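Local coordinates for uncharacterized protein (Helicobacter pylori, PDB 4O5J), which probably serves as an outer-membrane adhesin that binds sialylated carbohydrates, its helix-rich extracellular domain forming the adhesive part, at residues L64-S69 / D362-V367; H264-S269 / I287-Q292. All blocks are in the same frame, centred on the assembly; numbering follows the deposited sequence.

Contact 1 of 2, residues L64-S69 / D362-V367; sequences LNYLKS and DAALSV
Tyr66 and Leu67 meet Ala364 in a small, buried apolar contact between two helices far apart in sequence. Helix 57-76 lies near the start of the modelled chain and helix 343-396 near its end. About 108 Å² is buried between the two segments, both sides summed. The backbones come nearest at Leu67 and Ala364, whose CA atoms are 7.1 Å apart. On the side of 362-367 a single methyl group does the touching. Ala364 CB points toward helix 57-76 and lies 3.6 Å from Leu67 CD1. The other methyl of the same leucine, CD2, is 4.1 Å from Ala364 CB, so the forked end of Leu67 faces the alanine. Leu67 CB itself points neither toward nor away from the partner helix. Its torsions (chi1 -103°, chi2 13°) make an unusual rotamer, which may reflect strain or an uncertain fit. Tyr66 makes the second approach, with CD2 4.0 Å from Ala364 CB. The ring meets this methyl obliquely. Its CG is anti to the backbone N (chi1 164°), which carries the ring out toward helix 343-396. Tyr66 CD2 is also 3.8 Å from Leu67 CD1. The alanine methyl thus closes a compact triangle with one carbon of each side chain. The lack of bulk at Ala364 lets the larger residues come close to its helix. Tyr66 has further support on 343-396 from Tyr357 and Arg360. Helix 281-309 is the third helix to meet here: Leu67 packs on Phe290, Tyr66 on Gln294 and Leu365 on Ala291, Gln294 NE2 donates to Leu67 O, and Asp362 forms a salt bridge with Lys295.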
loop_
_atom_site.group_PDB
_atom_site.type_symbol
_atom_site.label_atom_id
_atom_site.label_comp_id
_atom_site.label_asym_id
_atom_site.label_seq_id
_atom_site.Cartn_x
_atom_site.Cartn_y
_atom_site.Cartn_z
ATOM N N LEU A 64 11.283 -20.445 -8.656
ATOM C CA LEU A 64 9.985 -20.874 -8.102
ATOM C C LEU A 64 10.079 -20.892 -6.591
ATOM O O LEU A 64 9.188 -20.400 -5.899
ATOM C CB LEU A 64 9.611 -22.264 -8.616
ATOM C CG LEU A 64 8.280 -22.802 -8.086
ATOM C CD1 LEU A 64 7.116 -21.876 -8.440
ATOM C CD2 LEU A 64 8.010 -24.200 -8.610
ATOM N N ASN A 65 11.184 -21.420 -6.072
ATOM C CA ASN A 65 11.351 -21.448 -4.640
ATOM C C ASN A 65 11.343 -20.052 -3.987
ATOM O O ASN A 65 10.824 -19.885 -2.884
ATOM C CB ASN A 65 12.591 -22.218 -4.238
ATOM C CG ASN A 65 12.790 -22.228 -2.722
ATOM O OD1 ASN A 65 13.532 -21.423 -2.168
ATOM N ND2 ASN A 65 12.082 -23.107 -2.041
ATOM N N TYR A 66 11.924 -19.054 -4.654
ATOM C CA TYR A 66 11.843 -17.701 -4.142
ATOM C C TYR A 66 10.371 -17.193 -4.139
ATOM O O TYR A 66 9.878 -16.656 -3.136
ATOM C CB TYR A 66 12.731 -16.755 -4.978
ATOM C CG TYR A 66 12.332 -15.336 -4.680
ATOM C CD1 TYR A 66 12.779 -14.689 -3.500
ATOM C CD2 TYR A 66 11.420 -14.652 -5.508
ATOM C CE1 TYR A 66 12.377 -13.407 -3.197
ATOM C CE2 TYR A 66 11.022 -13.356 -5.213
ATOM C CZ TYR A 66 11.483 -12.746 -4.061
ATOM O OH TYR A 66 11.063 -11.461 -3.773
ATOM N N LEU A 67 9.685 -17.337 -5.273
ATOM C CA LEU A 67 8.310 -16.921 -5.412
ATOM C C LEU A 67 7.461 -17.511 -4.284
ATOM O O LEU A 67 6.765 -16.769 -3.538
ATOM C CB LEU A 67 7.797 -17.406 -6.747
ATOM C CG LEU A 67 7.660 -16.442 -7.935
ATOM C CD1 LEU A 67 8.344 -15.150 -7.733
ATOM C CD2 LEU A 67 8.084 -17.072 -9.238
ATOM N N LYS A 68 7.545 -18.829 -4.127
ATOM C CA LYS A 68 6.745 -19.556 -3.120
ATOM C C LYS A 68 7.132 -19.143 -1.734
ATOM O O LYS A 68 6.289 -18.990 -0.832
ATOM C CB LYS A 68 6.920 -21.076 -3.227
ATOM C CG LYS A 68 6.378 -21.616 -4.498
ATOM C CD LYS A 68 6.692 -23.106 -4.640
ATOM C CE LYS A 68 5.412 -23.959 -4.662
ATOM N NZ LYS A 68 4.890 -24.071 -3.326
ATOM N N SER A 69 8.418 -18.930 -1.532
ATOM C CA SER A 69 8.843 -18.568 -0.207
ATOM C C SER A 69 8.292 -17.159 0.174
ATOM O O SER A 69 7.883 -16.887 1.327
ATOM C CB SER A 69 10.341 -18.680 -0.178
ATOM O OG SER A 69 10.770 -18.214 1.049
ATOM N N ASP A 362 11.638 -9.272 -9.754
ATOM C CA ASP A 362 11.951 -8.981 -11.157
ATOM C C ASP A 362 12.750 -10.050 -11.797
ATOM O O ASP A 362 12.494 -10.404 -12.936
ATOM C CB ASP A 362 12.705 -7.664 -11.303
ATOM C CG ASP A 362 11.766 -6.446 -11.034
ATOM O OD1 ASP A 362 10.528 -6.570 -11.156
ATOM O OD2 ASP A 362 12.253 -5.357 -10.730
ATOM N N ALA A 363 13.761 -10.523 -11.089
ATOM C CA ALA A 363 14.606 -11.604 -11.575
ATOM C C ALA A 363 13.773 -12.911 -11.687
ATOM O O ALA A 363 13.860 -13.620 -12.684
ATOM C CB ALA A 363 15.843 -11.787 -10.661
ATOM N N ALA A 364 12.963 -13.220 -10.689
ATOM C CA ALA A 364 12.131 -14.436 -10.793
ATOM C C ALA A 364 11.140 -14.327 -11.944
ATOM O O ALA A 364 10.983 -15.265 -12.701
ATOM C CB ALA A 364 11.389 -14.728 -9.516
ATOM N N LEU A 365 10.497 -13.160 -12.073
ATOM C CA LEU A 365 9.544 -12.910 -13.148
ATOM C C LEU A 365 10.211 -13.125 -14.520
ATOM O O LEU A 365 9.605 -13.687 -15.469
ATOM C CB LEU A 365 8.981 -11.506 -13.061
ATOM C CG LEU A 365 8.122 -11.108 -14.256
ATOM C CD1 LEU A 365 6.899 -11.972 -14.326
ATOM C CD2 LEU A 365 7.731 -9.668 -14.066
ATOM N N SER A 366 11.457 -12.680 -14.632
ATOM C CA SER A 366 12.156 -12.828 -15.871
ATOM C C SER A 366 12.316 -14.302 -16.326
ATOM O O SER A 366 12.106 -14.647 -17.500
ATOM C CB SER A 366 13.537 -12.220 -15.730
ATOM O OG SER A 366 13.704 -11.585 -16.907
ATOM N N VAL A 367 12.724 -15.155 -15.394
ATOM C CA VAL A 367 12.879 -16.567 -15.671
ATOM C C VAL A 367 11.503 -17.167 -15.998
ATOM O O VAL A 367 11.374 -17.974 -16.932
ATOM C CB VAL A 367 13.509 -17.274 -14.471
ATOM C CG1 VAL A 367 13.596 -18.797 -14.690
ATOM C CG2 VAL A 367 14.878 -16.622 -14.176
#

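Contact 2 of 2, residues H264-S269 / I287-Q292; sequences HTLSAS and IYTFAQ
Leu266 and Ser267 pack on Thr289 and Phe290 where the two arms of an antiparallel helical hairpin, helices 241-268 and 281-309, lie side by side. The local axes approach to 10.0 Å, with 153° between their N-to-C directions. Leu266 reaches across with one branch. Its CD2 sits 3.6 Å from Phe290 N, against the backbone of the partner helix. Leu266 CD2 is also 3.9 Å from Phe290 CB and 4.0 Å from Thr289 CG2. CG of Leu266 is anti to the backbone N (chi1 -176°), and this extends the chain into the interface. Such antiparallel helix pairing is consistent with the tetratricopeptide-repeat likeness noted for the adhesin. Ser267 supplies the second half of the packing. Its CA lies over one face of the Phe290 ring, offset toward the rim. Its CB meets the far end of that ring, 3.8 Å from Phe290 CZ. The Thr289 hydroxyl serves its own helix, bonding to Lys285 O, while its methyl faces Leu266. Beyond Ser267, the chain turns back on Leu266 O. Leu266 O accepts from both Ser269 N and Ser269 OG, the latter 3.1 Å away, in the carbonyl plane and on a lone pair. Ring stacking of His264 on Tyr75 ties this arm to helix 57-76.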
loop_
_atom_site.group_PDB
_atom_site.type_symbol
_atom_site.label_atom_id
_atom_site.label_comp_id
_atom_site.label_asym_id
_atom_site.label_seq_id
_atom_site.Cartn_x
_atom_site.Cartn_y
_atom_site.Cartn_z
ATOM N N HIS A 264 -1.555 -17.212 -3.068
ATOM C CA HIS A 264 -1.284 -18.325 -2.187
ATOM C C HIS A 264 -1.964 -19.587 -2.725
ATOM O O HIS A 264 -1.416 -20.700 -2.667
ATOM C CB HIS A 264 -1.779 -18.021 -0.773
ATOM C CG HIS A 264 -1.590 -19.185 0.155
ATOM N ND1 HIS A 264 -2.645 -19.968 0.594
ATOM C CD2 HIS A 264 -0.414 -19.751 0.678
ATOM C CE1 HIS A 264 -2.168 -20.950 1.390
ATOM N NE2 HIS A 264 -0.793 -20.826 1.443
ATOM N N THR A 265 -3.165 -19.417 -3.266
ATOM C CA THR A 265 -3.888 -20.505 -3.921
ATOM C C THR A 265 -3.121 -21.022 -5.122
ATOM O O THR A 265 -2.941 -22.233 -5.275
ATOM C CB THR A 265 -5.332 -20.084 -4.327
ATOM O OG1 THR A 265 -6.031 -19.715 -3.141
ATOM C CG2 THR A 265 -6.101 -21.250 -4.993
ATOM N N LEU A 266 -2.675 -20.107 -5.974
ATOM C CA LEU A 266 -1.955 -20.467 -7.179
ATOM C C LEU A 266 -0.655 -21.178 -6.807
ATOM O O LEU A 266 -0.299 -22.197 -7.421
ATOM C CB LEU A 266 -1.666 -19.208 -8.008
ATOM C CG LEU A 266 -0.992 -19.473 -9.331
ATOM C CD1 LEU A 266 -1.827 -20.539 -10.122
ATOM C CD2 LEU A 266 -0.892 -18.159 -10.069
ATOM N N SER A 267 0.021 -20.684 -5.779
ATOM C CA SER A 267 1.222 -21.327 -5.308
ATOM C C SER A 267 1.031 -22.828 -5.035
ATOM O O SER A 267 1.920 -23.629 -5.311
ATOM C CB SER A 267 1.655 -20.679 -4.022
ATOM O OG SER A 267 2.896 -21.217 -3.631
ATOM N N ALA A 268 -0.115 -23.197 -4.468
ATOM C CA ALA A 268 -0.369 -24.581 -4.064
ATOM C C ALA A 268 -0.295 -25.546 -5.253
ATOM O O ALA A 268 0.095 -26.666 -5.059
ATOM C CB ALA A 268 -1.719 -24.726 -3.338
ATOM N N SER A 269 -0.674 -25.089 -6.454
ATOM C CA SER A 269 -0.605 -25.912 -7.661
ATOM C C SER A 269 0.744 -25.905 -8.372
ATOM O O SER A 269 0.816 -26.399 -9.481
ATOM C CB SER A 269 -1.721 -25.524 -8.643
ATOM O OG SER A 269 -1.435 -24.315 -9.303
ATOM N N ILE A 287 3.413 -20.508 -13.616
ATOM C CA ILE A 287 4.521 -19.873 -12.934
ATOM C C ILE A 287 4.592 -18.424 -13.424
ATOM O O ILE A 287 4.937 -17.538 -12.653
ATOM C CB ILE A 287 5.862 -20.624 -13.118
ATOM C CG1 ILE A 287 6.920 -20.079 -12.152
ATOM C CG2 ILE A 287 6.355 -20.563 -14.561
ATOM C CD1 ILE A 287 8.228 -20.841 -12.264
ATOM N N TYR A 288 4.220 -18.188 -14.686
ATOM C CA TYR A 288 4.276 -16.838 -15.223
ATOM C C TYR A 288 3.231 -15.924 -14.562
ATOM O O TYR A 288 3.531 -14.826 -14.078
ATOM C CB TYR A 288 4.118 -16.881 -16.718
ATOM C CG TYR A 288 4.383 -15.568 -17.409
ATOM C CD1 TYR A 288 5.225 -14.617 -16.849
ATOM C CD2 TYR A 288 3.842 -15.304 -18.658
ATOM C CE1 TYR A 288 5.464 -13.399 -17.484
ATOM C CE2 TYR A 288 4.077 -14.114 -19.300
ATOM C CZ TYR A 288 4.890 -13.163 -18.709
ATOM O OH TYR A 288 5.131 -12.004 -19.381
ATOM N N THR A 289 2.004 -16.402 -14.503
ATOM C CA THR A 289 0.944 -15.709 -13.821
ATOM C C THR A 289 1.302 -15.492 -12.376
ATOM O O THR A 289 1.101 -14.409 -11.841
ATOM C CB THR A 289 -0.329 -16.552 -13.870
ATOM O OG1 THR A 289 -0.631 -16.790 -15.231
ATOM C CG2 THR A 289 -1.495 -15.827 -13.235
ATOM N N PHE A 290 1.828 -16.525 -11.743
ATOM C CA PHE A 290 2.256 -16.440 -10.353
ATOM C C PHE A 290 3.233 -15.262 -10.169
ATOM O O PHE A 290 3.047 -14.382 -9.313
ATOM C CB PHE A 290 2.939 -17.753 -9.980
ATOM C CG PHE A 290 3.266 -17.889 -8.522
ATOM C CD1 PHE A 290 2.480 -17.280 -7.556
ATOM C CD2 PHE A 290 4.366 -18.647 -8.109
ATOM C CE1 PHE A 290 2.783 -17.410 -6.198
ATOM C CE2 PHE A 290 4.663 -18.782 -6.749
ATOM C CZ PHE A 290 3.875 -18.187 -5.802
ATOM N N ALA A 291 4.248 -15.220 -11.010
ATOM C CA ALA A 291 5.305 -14.178 -10.932
ATOM C C ALA A 291 4.751 -12.780 -11.240
ATOM O O ALA A 291 5.006 -11.844 -10.472
ATOM C CB ALA A 291 6.478 -14.554 -11.853
ATOM N N GLN A 292 3.951 -12.625 -12.291
ATOM C CA GLN A 292 3.303 -11.327 -12.531
ATOM C C GLN A 292 2.525 -10.878 -11.344
ATOM O O GLN A 292 2.663 -9.715 -10.897
ATOM C CB GLN A 292 2.375 -11.403 -13.713
ATOM C CG GLN A 292 3.122 -11.565 -15.005
ATOM C CD GLN A 292 2.185 -11.845 -16.164
ATOM O OE1 GLN A 292 1.641 -10.938 -16.777
ATOM N NE2 GLN A 292 2.002 -13.098 -16.471
#

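The centres of contacts 1 and 2 are about 10 Å apart, on the same side of the chain's centre. They touch directly: Leu67 CB lies 3.4 Å from Phe290 CE2, and Leu365 CD1 lies 3.6 Å from Ala291 CB. Along the chain, contact 2 is nested within the long loop closed by contact 1. Segment 64-69 comes first, then the hairpin segments 264-269 and 287-292, and 362-367 last. Helix 281-309 packs against helices 57-76, 241-268 and 343-396. Sequence-distant helices of the extracellular domain are thereby joined into one helical body. The centre of each contact is about 21 Å from the centre of the chain.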